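Local coordinates for long form salivary protein D7L (PDB 6MT7), which binds and sequesters cysteinyl leukotrienes and a thromboxane A2 analogue, helping the sand fly to feed by blunting the host's response and platelet aggregation, at residues N60-V65 against S87-G92; Y45-W50 against G92-I97; M69-S74 against T114-I119; D9-A14 against L51-Y56. All coordinates share one frame; numbering follows the deposited sequence.

In the fold
The four contacts run from the surface of the PBP/GOBP fold to the centre of the molecule. Contact 1 is the most solvent-exposed: a two-residue strand and a loop joined by backbone polar groups, a threonine hydroxyl and two waters. It shares G92 with contact 2, where a lysine bond and apolar carbons tie helix 40-52 to helix 94-106. Contact 4 uses the C-terminal end of that same helix 40-52 and, close to the chain's centre, is almost wholly apolar, with one bridging water. Contact 3 is buried too, combining ring-face packing with a hydrogen bond from a glutamine amide, and meets contact 4 where T11 OG1 bonds F116 O. Contacts 2, 3 and 4 each contribute residues that line the ligand pocket.

Contact 1: residues N60-V65 against S87-G92; sequences NKSLRV and SGPTDG
K61 meets T90 through its carbonyl oxygen, which takes two bonds from that one residue, while its aliphatic chain runs on alongside D91 and G92. T90 N gives a nearly straight bond to K61 O at 2.9 Å (167° at the hydrogen), and T90 OG1 gives a second at 3.0 Å. The two donors come in from opposite faces of the carbonyl plane. With its first torsion at 78°, T90 holds OG1 between its own backbone N and carbonyl carbon; there the hydroxyl also accepts from G92 N, closing an ST turn. From CB outward K61 is extended, with CD 4.1 Å from G92 N. S87 meets the first turn of helix 65-74, where V65 CG2 rests 3.5 Å from S87 OG, a hydroxyl whose hydrogen-bond partner is I83 O. Between these ends S62 OG sits 3.2 Å from P89 CA, but its proton goes back to N60 O, which it reaches from above the carbonyl plane. Two waters extend the pairing: one links L63 N to G88 O, the other L63 O to G88 N. K61 and S62 form a G1 beta bulge opposite N57 in the small hairpin. The loop before helix 94-106 is thus held to that hairpin through main-chain groups, the T90 hydroxyl and water, and the doubly gripped K61 O fixes both the backbone and the hydroxyl of T90.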
loop_
_atom_site.group_PDB
_atom_site.type_symbol
_atom_site.label_atom_id
_atom_site.label_comp_id
_atom_site.label_asym_id
_atom_site.label_seq_id
_atom_site.Cartn_x
_atom_site.Cartn_y
_atom_site.Cartn_z
ATOM N N ASN A 60 -7.022 -4.532 16.868
ATOM C CA ASN A 60 -6.716 -3.913 18.156
ATOM C C ASN A 60 -6.458 -2.409 18.057
ATOM O O ASN A 60 -6.120 -1.779 19.072
ATOM C CB ASN A 60 -5.537 -4.642 18.843
ATOM C CG ASN A 60 -4.191 -4.374 18.194
ATOM O OD1 ASN A 60 -4.092 -3.621 17.236
ATOM N ND2 ASN A 60 -3.134 -5.003 18.728
ATOM N N LYS A 61 -6.634 -1.823 16.864
ATOM C CA LYS A 61 -6.506 -0.378 16.636
ATOM C C LYS A 61 -5.142 0.146 17.070
ATOM O O LYS A 61 -5.028 1.258 17.590
ATOM C CB LYS A 61 -7.621 0.404 17.333
ATOM C CG LYS A 61 -9.006 0.103 16.795
ATOM C CD LYS A 61 -10.048 0.986 17.461
ATOM C CE LYS A 61 -11.445 0.656 16.961
ATOM N NZ LYS A 61 -12.364 1.817 17.133
ATOM N N SER A 62 -4.100 -0.657 16.847
ATOM C CA SER A 62 -2.751 -0.322 17.279
ATOM C C SER A 62 -1.782 -0.494 16.122
ATOM O O SER A 62 -2.023 -1.276 15.204
ATOM C CB SER A 62 -2.300 -1.211 18.441
ATOM O OG SER A 62 -3.259 -1.180 19.480
ATOM N N LEU A 63 -0.681 0.243 16.176
ATOM C CA LEU A 63 0.380 0.029 15.206
ATOM C C LEU A 63 1.084 -1.295 15.466
ATOM O O LEU A 63 1.222 -1.743 16.610
ATOM C CB LEU A 63 1.392 1.167 15.262
ATOM C CG LEU A 63 0.818 2.497 14.789
ATOM C CD1 LEU A 63 1.845 3.555 15.043
ATOM C CD2 LEU A 63 0.448 2.430 13.308
ATOM N N ARG A 64 1.522 -1.928 14.376
ATOM C CA ARG A 64 2.292 -3.173 14.417
ATOM C C ARG A 64 3.743 -2.816 14.713
ATOM O O ARG A 64 4.617 -2.822 13.842
ATOM C CB ARG A 64 2.151 -3.934 13.107
ATOM C CG ARG A 64 0.717 -4.348 12.793
ATOM C CD ARG A 64 0.692 -5.415 11.699
ATOM N NE ARG A 64 -0.677 -5.753 11.313
ATOM C CZ ARG A 64 -1.446 -6.616 11.965
ATOM N NH1 ARG A 64 -0.979 -7.232 13.043
ATOM N NH2 ARG A 64 -2.687 -6.862 11.541
ATOM N N VAL A 65 3.987 -2.488 15.981
ATOM C CA VAL A 65 5.311 -2.054 16.412
ATOM C C VAL A 65 6.353 -3.133 16.132
ATOM O O VAL A 65 7.489 -2.830 15.751
ATOM C CB VAL A 65 5.259 -1.652 17.898
ATOM C CG1 VAL A 65 6.649 -1.441 18.468
ATOM C CG2 VAL A 65 4.436 -0.373 18.034
ATOM N N SER A 87 3.274 3.172 20.493
ATOM C CA SER A 87 2.744 1.864 20.854
ATOM C C SER A 87 1.453 1.983 21.656
ATOM O O SER A 87 1.188 2.992 22.317
ATOM C CB SER A 87 3.772 1.052 21.659
ATOM O OG SER A 87 5.073 1.136 21.091
ATOM N N GLY A 88 0.639 0.941 21.570
ATOM C CA GLY A 88 -0.581 0.873 22.343
ATOM C C GLY A 88 -1.810 1.274 21.553
ATOM O O GLY A 88 -1.726 1.829 20.452
ATOM N N PRO A 89 -2.990 1.019 22.116
ATOM C CA PRO A 89 -4.225 1.223 21.349
ATOM C C PRO A 89 -4.511 2.694 21.083
ATOM O O PRO A 89 -4.273 3.563 21.924
ATOM C CB PRO A 89 -5.302 0.595 22.243
ATOM C CG PRO A 89 -4.731 0.682 23.621
ATOM C CD PRO A 89 -3.251 0.481 23.462
ATOM N N THR A 90 -4.995 2.970 19.878
ATOM C CA THR A 90 -5.558 4.270 19.552
ATOM C C THR A 90 -7.076 4.194 19.660
ATOM O O THR A 90 -7.658 3.119 19.829
ATOM C CB THR A 90 -5.156 4.724 18.143
ATOM O OG1 THR A 90 -5.950 4.034 17.169
ATOM C CG2 THR A 90 -3.683 4.446 17.881
ATOM N N ASP A 91 -7.722 5.349 19.549
ATOM C CA ASP A 91 -9.174 5.367 19.495
ATOM C C ASP A 91 -9.703 5.219 18.074
ATOM O O ASP A 91 -10.895 5.416 17.850
ATOM C CB ASP A 91 -9.725 6.638 20.151
ATOM C CG ASP A 91 -9.320 7.912 19.428
ATOM O OD1 ASP A 91 -8.854 7.832 18.278
ATOM O OD2 ASP A 91 -9.485 9.006 20.021
ATOM N N GLY A 92 -8.836 4.911 17.110
ATOM C CA GLY A 92 -9.245 4.659 15.750
ATOM C C GLY A 92 -9.291 5.874 14.840
ATOM O O GLY A 92 -9.333 5.707 13.619
HETATM O O HOH W 1 -0.283 2.100 18.363
HETATM O O HOH W 2 1.165 -1.047 19.625
#

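Contact 2: residues Y45-W50 against G92-I97; sequences YVKCVW and GTCKDI. With TRT (fragment of triton X-100), chain C.
The two backbones come nearest at K47 and C94, CA to CA 5.5 Å, where helix 40-52 passes the start of helix 94-106. That second helix is capped by T93, whose OG1 accepts from D96 N at 3.0 Å and also bonds D91 OD1; G92, with a positive phi that suits glycine, leads into it. K47 spans the gap. Its CG is anti to the backbone N (chi1 179°), and with every later torsion extended the chain runs straight out and places NZ 2.7 Å from G92 O, nearly along the C=O axis. On the way, K47 CG packs 3.6 Å from I97 CD1, and K47 CD lies 4.0 Å from C94 SG, the sulfur bonded to C44. The other branch of I97 serves W50: CG2 approaches W50 CD1 obliquely at 3.7 Å. The same indole turns one face to the bound Triton fragment, where C7 and C3 of its branched alkyl end lie over the ring, C3 reaching W50 CZ3 at 3.5 Å. Y45, which by similarity probably takes part in thromboxane A2 binding, leaves its backbone directed away from 92-97 and gives a hydrogen bond from OH to O15 of the fragment at 2.9 Å. One side of helix 40-52 therefore lines the pocket while another is tied to its neighbour by a disulfide, apolar carbons and a lysine that brings its charge to a main-chain carbonyl.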
loop_
_atom_site.group_PDB
_atom_site.type_symbol
_atom_site.label_atom_id
_atom_site.label_comp_id
_atom_site.label_asym_id
_atom_site.label_seq_id
_atom_site.Cartn_x
_atom_site.Cartn_y
_atom_site.Cartn_z
ATOM N N TYR A 45 -4.277 11.162 5.870
ATOM C CA TYR A 45 -3.235 10.653 4.984
ATOM C C TYR A 45 -2.249 9.767 5.747
ATOM O O TYR A 45 -1.849 8.693 5.262
ATOM C CB TYR A 45 -2.518 11.836 4.323
ATOM C CG TYR A 45 -1.266 11.468 3.562
ATOM C CD1 TYR A 45 -1.335 10.672 2.427
ATOM C CD2 TYR A 45 -0.023 11.935 3.974
ATOM C CE1 TYR A 45 -0.184 10.329 1.714
ATOM C CE2 TYR A 45 1.135 11.596 3.273
ATOM C CZ TYR A 45 1.045 10.802 2.148
ATOM O OH TYR A 45 2.194 10.472 1.463
ATOM N N VAL A 46 -1.869 10.189 6.957
ATOM C CA VAL A 46 -0.914 9.433 7.764
ATOM C C VAL A 46 -1.514 8.093 8.185
ATOM O O VAL A 46 -0.873 7.041 8.074
ATOM C CB VAL A 46 -0.468 10.280 8.974
ATOM C CG1 VAL A 46 0.185 9.398 10.055
ATOM C CG2 VAL A 46 0.503 11.396 8.503
ATOM N N LYS A 47 -2.764 8.103 8.659
ATOM C CA LYS A 47 -3.427 6.841 8.977
ATOM C C LYS A 47 -3.482 5.923 7.761
ATOM O O LYS A 47 -3.211 4.720 7.866
ATOM C CB LYS A 47 -4.843 7.093 9.485
ATOM C CG LYS A 47 -5.563 5.808 9.807
ATOM C CD LYS A 47 -6.963 6.051 10.365
ATOM C CE LYS A 47 -7.650 4.730 10.708
ATOM N NZ LYS A 47 -9.100 4.938 11.041
ATOM N N CYS A 48 -3.840 6.480 6.602
ATOM C CA CYS A 48 -3.919 5.694 5.374
ATOM C C CYS A 48 -2.594 5.015 5.068
ATOM O O CYS A 48 -2.567 3.837 4.688
ATOM C CB CYS A 48 -4.334 6.599 4.205
ATOM S SG CYS A 48 -4.453 5.823 2.537
ATOM N N VAL A 49 -1.482 5.743 5.214
ATOM C CA VAL A 49 -0.188 5.166 4.855
ATOM C C VAL A 49 0.191 4.054 5.829
ATOM O O VAL A 49 0.649 2.983 5.412
ATOM C CB VAL A 49 0.903 6.250 4.782
ATOM C CG1 VAL A 49 2.271 5.609 4.567
ATOM C CG2 VAL A 49 0.610 7.234 3.646
ATOM N N TRP A 50 0.004 4.279 7.134
ATOM C CA TRP A 50 0.255 3.197 8.092
ATOM C C TRP A 50 -0.545 1.959 7.720
ATOM O O TRP A 50 -0.019 0.837 7.721
ATOM C CB TRP A 50 -0.114 3.621 9.513
ATOM C CG TRP A 50 0.843 4.503 10.243
ATOM C CD1 TRP A 50 0.575 5.745 10.747
ATOM C CD2 TRP A 50 2.198 4.204 10.616
ATOM N NE1 TRP A 50 1.679 6.245 11.390
ATOM C CE2 TRP A 50 2.689 5.318 11.327
ATOM C CE3 TRP A 50 3.043 3.105 10.415
ATOM C CZ2 TRP A 50 3.994 5.371 11.835
ATOM C CZ3 TRP A 50 4.342 3.163 10.915
ATOM C CH2 TRP A 50 4.799 4.288 11.620
ATOM N N GLY A 92 -8.836 4.911 17.110
ATOM C CA GLY A 92 -9.245 4.659 15.750
ATOM C C GLY A 92 -9.291 5.874 14.840
ATOM O O GLY A 92 -9.333 5.707 13.619
ATOM N N THR A 93 -9.307 7.085 15.395
ATOM C CA THR A 93 -9.380 8.284 14.570
ATOM C C THR A 93 -8.051 8.541 13.874
ATOM O O THR A 93 -6.988 8.082 14.304
ATOM C CB THR A 93 -9.749 9.522 15.404
ATOM O OG1 THR A 93 -8.728 9.782 16.380
ATOM C CG2 THR A 93 -11.081 9.318 16.121
ATOM N N CYS A 94 -8.119 9.303 12.781
ATOM C CA CYS A 94 -6.889 9.767 12.150
ATOM C C CYS A 94 -6.111 10.672 13.091
ATOM O O CYS A 94 -4.878 10.641 13.118
ATOM C CB CYS A 94 -7.187 10.532 10.864
ATOM S SG CYS A 94 -8.317 9.783 9.660
ATOM N N LYS A 95 -6.819 11.525 13.835
ATOM C CA LYS A 95 -6.149 12.457 14.732
ATOM C C LYS A 95 -5.312 11.723 15.775
ATOM O O LYS A 95 -4.168 12.110 16.039
ATOM C CB LYS A 95 -7.184 13.361 15.400
ATOM C CG LYS A 95 -6.650 14.154 16.578
ATOM C CD LYS A 95 -5.980 15.430 16.132
ATOM C CE LYS A 95 -6.086 16.503 17.220
ATOM N NZ LYS A 95 -5.288 16.138 18.433
ATOM N N ASP A 96 -5.855 10.651 16.368
ATOM C CA ASP A 96 -5.110 9.942 17.407
ATOM C C ASP A 96 -3.892 9.234 16.823
ATOM O O ASP A 96 -2.810 9.243 17.422
ATOM C CB ASP A 96 -6.020 8.937 18.114
ATOM C CG ASP A 96 -5.522 8.562 19.500
ATOM O OD1 ASP A 96 -4.892 9.408 20.167
ATOM O OD2 ASP A 96 -5.788 7.420 19.930
ATOM N N ILE A 97 -4.047 8.618 15.652
ATOM C CA ILE A 97 -2.913 7.920 15.054
ATOM C C ILE A 97 -1.832 8.914 14.650
ATOM O O ILE A 97 -0.635 8.663 14.842
ATOM C CB ILE A 97 -3.391 7.070 13.869
ATOM C CG1 ILE A 97 -4.221 5.901 14.401
ATOM C CG2 ILE A 97 -2.207 6.571 13.058
ATOM C CD1 ILE A 97 -5.065 5.225 13.355
HETATM C C25 TRT C . 5.397 12.195 -7.152
HETATM O O24 TRT C . 5.814 11.244 -6.177
HETATM C C23 TRT C . 5.777 11.745 -4.840
HETATM C C22 TRT C . 5.874 10.544 -3.908
HETATM O O21 TRT C . 6.049 10.925 -2.543
HETATM C C20 TRT C . 6.204 9.742 -1.766
HETATM C C19 TRT C . 6.573 10.115 -0.342
HETATM O O18 TRT C . 5.380 10.346 0.402
HETATM C C17 TRT C . 5.504 11.545 1.138
HETATM C C16 TRT C . 5.705 11.245 2.610
HETATM O O15 TRT C . 4.455 10.957 3.247
HETATM C C12 TRT C . 4.457 10.265 4.445
HETATM C C13 TRT C . 5.564 10.313 5.285
HETATM C C14 TRT C . 5.566 9.611 6.496
HETATM C C11 TRT C . 3.351 9.511 4.817
HETATM C C10 TRT C . 3.351 8.816 6.022
HETATM C C9 TRT C . 4.451 8.855 6.868
HETATM C C6 TRT C . 4.415 8.082 8.155
HETATM C C8 TRT C . 4.133 9.099 9.255
HETATM C C7 TRT C . 3.250 7.099 8.130
HETATM C C5 TRT C . 5.785 7.425 8.438
HETATM C C1 TRT C . 6.314 6.198 7.661
HETATM C C2 TRT C . 6.084 6.215 6.154
HETATM C C4 TRT C . 7.819 6.142 7.889
HETATM C C3 TRT C . 5.779 4.873 8.189
#

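Contact 3: residues M69-S74 against T114-I119; sequences MEQFNS and TAFYGI
This is a buried contact between the last turns of helix 65-74 and the end of helix 109-115, where Q71 does most of the joining. Its NE2 bonds A115 O at 3.0 Å in a nearly straight line (168° at the hydrogen), the acceptor lying in the plane of the amide. A chi1 of -170° carries the Q71 chain away from its own backbone nitrogen before a bend at chi2 folds the amide over the F116 ring, the two planes only 16° apart. CG itself makes a CH-pi contact, 3.8 Å from the centroid of the F116 ring. Next door A115 CB stands over the centre of the F72 ring, 4.3 Å from F72 CD1. The other end of the amide is also held, OE1 accepting from R6 N. With both polar atoms of Q71 bonded, its rotation is set, the glutamine can cover an aromatic that belongs to the ligand pocket, and the carbonyl of A115, in the last turn of helix 109-115, receives a side-chain N-H.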
loop_
_atom_site.group_PDB
_atom_site.type_symbol
_atom_site.label_atom_id
_atom_site.label_comp_id
_atom_site.label_asym_id
_atom_site.label_seq_id
_atom_site.Cartn_x
_atom_site.Cartn_y
_atom_site.Cartn_z
HETATM N N MSE A 69 9.678 -2.294 13.840
HETATM C CA MSE A 69 11.030 -2.577 14.292
HETATM C C MSE A 69 11.735 -3.509 13.311
HETATM O O MSE A 69 12.924 -3.345 13.016
HETATM C CB MSE A 69 10.971 -3.176 15.696
HETATM C CG MSE A 69 10.722 -2.075 16.695
HETATM SE SE MSE A 69 10.669 -2.702 18.524
HETATM C CE MSE A 69 9.248 -3.977 18.285
ATOM N N GLU A 70 10.980 -4.478 12.787
ATOM C CA GLU A 70 11.529 -5.386 11.784
ATOM C C GLU A 70 11.959 -4.637 10.527
ATOM O O GLU A 70 12.987 -4.967 9.919
ATOM C CB GLU A 70 10.501 -6.457 11.436
ATOM C CG GLU A 70 10.960 -7.394 10.341
ATOM C CD GLU A 70 9.978 -8.525 10.077
ATOM O OE1 GLU A 70 8.963 -8.623 10.809
ATOM O OE2 GLU A 70 10.236 -9.316 9.137
ATOM N N GLN A 71 11.198 -3.615 10.129
ATOM C CA GLN A 71 11.613 -2.832 8.973
ATOM C C GLN A 71 12.972 -2.193 9.219
ATOM O O GLN A 71 13.859 -2.246 8.363
ATOM C CB GLN A 71 10.574 -1.760 8.635
ATOM C CG GLN A 71 10.849 -1.076 7.288
ATOM C CD GLN A 71 10.355 -1.920 6.116
ATOM O OE1 GLN A 71 9.536 -2.818 6.294
ATOM N NE2 GLN A 71 10.845 -1.634 4.925
ATOM N N PHE A 72 13.153 -1.579 10.391
ATOM C CA PHE A 72 14.439 -0.965 10.698
ATOM C C PHE A 72 15.544 -2.010 10.718
ATOM O O PHE A 72 16.601 -1.830 10.101
ATOM C CB PHE A 72 14.368 -0.246 12.043
ATOM C CG PHE A 72 13.723 1.099 11.975
ATOM C CD1 PHE A 72 14.488 2.237 11.779
ATOM C CD2 PHE A 72 12.359 1.231 12.132
ATOM C CE1 PHE A 72 13.892 3.487 11.737
ATOM C CE2 PHE A 72 11.758 2.478 12.077
ATOM C CZ PHE A 72 12.526 3.602 11.882
ATOM N N ASN A 73 15.313 -3.123 11.413
ATOM C CA ASN A 73 16.354 -4.140 11.520
ATOM C C ASN A 73 16.730 -4.700 10.155
ATOM O O ASN A 73 17.917 -4.893 9.861
ATOM C CB ASN A 73 15.898 -5.265 12.452
ATOM C CG ASN A 73 15.885 -4.841 13.908
ATOM O OD1 ASN A 73 16.649 -3.968 14.320
ATOM N ND2 ASN A 73 15.016 -5.460 14.695
ATOM N N SER A 74 15.737 -4.958 9.303
ATOM C CA SER A 74 16.033 -5.570 8.013
ATOM C C SER A 74 16.791 -4.615 7.096
ATOM O O SER A 74 17.553 -5.059 6.229
ATOM C CB SER A 74 14.742 -6.034 7.346
ATOM O OG SER A 74 13.971 -4.913 6.942
ATOM N N THR A 114 15.128 6.180 4.978
ATOM C CA THR A 114 16.011 5.063 4.647
ATOM C C THR A 114 15.281 3.729 4.789
ATOM O O THR A 114 15.327 2.878 3.896
ATOM C CB THR A 114 17.253 5.075 5.542
ATOM O OG1 THR A 114 17.989 6.298 5.363
ATOM C CG2 THR A 114 18.157 3.882 5.204
ATOM N N ALA A 115 14.609 3.527 5.922
ATOM C CA ALA A 115 13.978 2.239 6.189
ATOM C C ALA A 115 12.830 1.946 5.232
ATOM O O ALA A 115 12.588 0.780 4.897
ATOM C CB ALA A 115 13.489 2.192 7.632
ATOM N N PHE A 116 12.136 2.978 4.753
ATOM C CA PHE A 116 10.960 2.783 3.919
ATOM C C PHE A 116 11.186 3.220 2.480
ATOM O O PHE A 116 10.216 3.507 1.769
ATOM C CB PHE A 116 9.756 3.499 4.534
ATOM C CG PHE A 116 9.244 2.813 5.770
ATOM C CD1 PHE A 116 8.299 1.799 5.676
ATOM C CD2 PHE A 116 9.771 3.124 7.014
ATOM C CE1 PHE A 116 7.854 1.139 6.811
ATOM C CE2 PHE A 116 9.329 2.471 8.151
ATOM C CZ PHE A 116 8.371 1.483 8.048
ATOM N N TYR A 117 12.448 3.257 2.043
ATOM C CA TYR A 117 12.813 3.522 0.646
ATOM C C TYR A 117 12.266 4.859 0.162
ATOM O O TYR A 117 11.865 4.996 -0.995
ATOM C CB TYR A 117 12.341 2.392 -0.275
ATOM C CG TYR A 117 12.910 1.031 0.077
ATOM C CD1 TYR A 117 14.202 0.683 -0.293
ATOM C CD2 TYR A 117 12.157 0.102 0.772
ATOM C CE1 TYR A 117 14.724 -0.558 0.025
ATOM C CE2 TYR A 117 12.665 -1.138 1.095
ATOM C CZ TYR A 117 13.945 -1.466 0.710
ATOM O OH TYR A 117 14.447 -2.706 1.040
ATOM N N GLY A 118 12.279 5.856 1.045
ATOM C CA GLY A 118 11.788 7.180 0.730
ATOM C C GLY A 118 12.867 8.112 0.221
ATOM O O GLY A 118 12.700 9.333 0.225
ATOM N N ILE A 119 13.983 7.539 -0.220
ATOM C CA ILE A 119 15.084 8.278 -0.825
ATOM C C ILE A 119 15.253 7.754 -2.242
ATOM O O ILE A 119 15.287 6.538 -2.452
ATOM C CB ILE A 119 16.380 8.118 -0.011
ATOM C CG1 ILE A 119 16.208 8.759 1.368
ATOM C CG2 ILE A 119 17.564 8.737 -0.742
ATOM C CD1 ILE A 119 17.107 8.177 2.426
#

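Contact 4: residues D9-A14 against L51-Y56; sequences DQTFWA and LHLGLY
W13 lays the outer corner of its six-membered ring against H52, with W13 CH2 3.4 Å from H52 CD2. The indole atom lies near the imidazole plane, at its edge, and the rings are inclined at 40°, neither stacked nor edge-to-face. A chi1 near 176° swings the W13 indole out toward H52; the H52 ring is held by its ND1 bonding C48 O. Beside this pair A14 CB rests 3.8 Å from H52 CB, and L53 fills the next place along: its CD2 touches A14 CB at 3.7 Å and T11 CG2 at 3.8 Å. No direct hydrogen bond crosses; instead one water donates to Q10 O and to H52 O. Just after L53, the positive-phi G54 makes a Schellman motif. This is helix-on-helix packing of the mainly helical odorant-binding-protein (PBP/GOBP) fold, close to the chain's centre, with L53 also touching the bound Triton fragment in the ligand pocket.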
loop_
_atom_site.group_PDB
_atom_site.type_symbol
_atom_site.label_atom_id
_atom_site.label_comp_id
_atom_site.label_asym_id
_atom_site.label_seq_id
_atom_site.Cartn_x
_atom_site.Cartn_y
_atom_site.Cartn_z
ATOM N N ASP A 9 8.687 -1.209 -3.832
ATOM C CA ASP A 9 7.447 -1.090 -4.595
ATOM C C ASP A 9 6.249 -1.024 -3.660
ATOM O O ASP A 9 5.291 -0.271 -3.901
ATOM C CB ASP A 9 7.315 -2.276 -5.552
ATOM C CG ASP A 9 5.982 -2.291 -6.295
ATOM O OD1 ASP A 9 5.783 -1.403 -7.141
ATOM O OD2 ASP A 9 5.148 -3.187 -6.030
ATOM N N GLN A 10 6.287 -1.810 -2.588
ATOM C CA GLN A 10 5.162 -1.857 -1.664
ATOM C C GLN A 10 5.050 -0.569 -0.860
ATOM O O GLN A 10 3.940 -0.131 -0.535
ATOM C CB GLN A 10 5.312 -3.062 -0.739
ATOM C CG GLN A 10 5.124 -4.394 -1.470
ATOM C CD GLN A 10 5.588 -5.582 -0.651
ATOM O OE1 GLN A 10 6.495 -5.472 0.188
ATOM N NE2 GLN A 10 4.963 -6.729 -0.884
ATOM N N THR A 11 6.187 0.040 -0.503
ATOM C CA THR A 11 6.114 1.321 0.191
ATOM C C THR A 11 5.682 2.416 -0.769
ATOM O O THR A 11 4.836 3.246 -0.426
ATOM C CB THR A 11 7.456 1.674 0.847
ATOM O OG1 THR A 11 8.464 1.802 -0.159
ATOM C CG2 THR A 11 7.875 0.584 1.851
ATOM N N PHE A 12 6.237 2.417 -1.987
ATOM C CA PHE A 12 5.833 3.401 -2.990
ATOM C C PHE A 12 4.328 3.342 -3.239
ATOM O O PHE A 12 3.648 4.380 -3.285
ATOM C CB PHE A 12 6.605 3.146 -4.285
ATOM C CG PHE A 12 6.477 4.233 -5.310
ATOM C CD1 PHE A 12 6.711 5.555 -4.984
ATOM C CD2 PHE A 12 6.145 3.914 -6.625
ATOM C CE1 PHE A 12 6.601 6.551 -5.958
ATOM C CE2 PHE A 12 6.042 4.893 -7.589
ATOM C CZ PHE A 12 6.269 6.214 -7.258
ATOM N N TRP A 13 3.787 2.126 -3.401
ATOM C CA TRP A 13 2.355 1.980 -3.643
ATOM C C TRP A 13 1.537 2.562 -2.498
ATOM O O TRP A 13 0.523 3.231 -2.730
ATOM C CB TRP A 13 1.978 0.510 -3.865
ATOM C CG TRP A 13 0.500 0.345 -4.029
ATOM C CD1 TRP A 13 -0.232 0.555 -5.164
ATOM C CD2 TRP A 13 -0.440 -0.023 -3.007
ATOM N NE1 TRP A 13 -1.570 0.338 -4.912
ATOM C CE2 TRP A 13 -1.721 -0.018 -3.596
ATOM C CE3 TRP A 13 -0.317 -0.353 -1.652
ATOM C CZ2 TRP A 13 -2.867 -0.333 -2.881
ATOM C CZ3 TRP A 13 -1.458 -0.673 -0.944
ATOM C CH2 TRP A 13 -2.718 -0.656 -1.562
ATOM N N ALA A 14 1.973 2.342 -1.253
ATOM C CA ALA A 14 1.238 2.876 -0.107
ATOM C C ALA A 14 1.220 4.403 -0.119
ATOM O O ALA A 14 0.160 5.022 0.050
ATOM C CB ALA A 14 1.846 2.351 1.199
ATOM N N LEU A 51 -1.820 2.150 7.372
ATOM C CA LEU A 51 -2.681 1.031 7.005
ATOM C C LEU A 51 -2.190 0.359 5.727
ATOM O O LEU A 51 -2.093 -0.873 5.653
ATOM C CB LEU A 51 -4.122 1.525 6.829
ATOM C CG LEU A 51 -5.163 0.550 6.264
ATOM C CD1 LEU A 51 -5.424 -0.581 7.232
ATOM C CD2 LEU A 51 -6.469 1.300 5.933
ATOM N N HIS A 52 -1.881 1.157 4.703
ATOM C CA HIS A 52 -1.532 0.589 3.408
ATOM C C HIS A 52 -0.126 0.005 3.374
ATOM O O HIS A 52 0.191 -0.760 2.450
ATOM C CB HIS A 52 -1.717 1.646 2.315
ATOM C CG HIS A 52 -3.154 1.855 1.947
ATOM N ND1 HIS A 52 -4.068 2.402 2.820
ATOM C CD2 HIS A 52 -3.844 1.546 0.820
ATOM C CE1 HIS A 52 -5.258 2.437 2.244
ATOM N NE2 HIS A 52 -5.146 1.931 1.027
ATOM N N LEU A 53 0.719 0.342 4.357
ATOM C CA LEU A 53 1.995 -0.338 4.540
ATOM C C LEU A 53 1.854 -1.684 5.237
ATOM O O LEU A 53 2.842 -2.424 5.316
ATOM C CB LEU A 53 2.952 0.534 5.356
ATOM C CG LEU A 53 3.537 1.767 4.658
ATOM C CD1 LEU A 53 4.216 2.683 5.663
ATOM C CD2 LEU A 53 4.516 1.340 3.571
ATOM N N GLY A 54 0.676 -2.006 5.761
ATOM C CA GLY A 54 0.517 -3.218 6.544
ATOM C C GLY A 54 0.924 -3.081 7.988
ATOM O O GLY A 54 1.170 -4.096 8.657
ATOM N N LEU A 55 0.968 -1.854 8.509
ATOM C CA LEU A 55 1.520 -1.604 9.835
ATOM C C LEU A 55 0.476 -1.108 10.829
ATOM O O LEU A 55 0.836 -0.667 11.925
ATOM C CB LEU A 55 2.676 -0.612 9.720
ATOM C CG LEU A 55 3.813 -1.176 8.869
ATOM C CD1 LEU A 55 4.879 -0.110 8.666
ATOM C CD2 LEU A 55 4.403 -2.427 9.551
ATOM N N TYR A 56 -0.810 -1.181 10.484
ATOM C CA TYR A 56 -1.880 -0.807 11.401
ATOM C C TYR A 56 -2.786 -2.009 11.596
ATOM O O TYR A 56 -3.343 -2.540 10.628
ATOM C CB TYR A 56 -2.675 0.393 10.879
ATOM C CG TYR A 56 -3.795 0.830 11.804
ATOM C CD1 TYR A 56 -3.525 1.352 13.068
ATOM C CD2 TYR A 56 -5.122 0.735 11.406
ATOM C CE1 TYR A 56 -4.554 1.755 13.921
ATOM C CE2 TYR A 56 -6.161 1.149 12.253
ATOM C CZ TYR A 56 -5.867 1.656 13.499
ATOM O OH TYR A 56 -6.894 2.066 14.325
HETATM O O HOH W 3 2.420 -1.795 1.174
#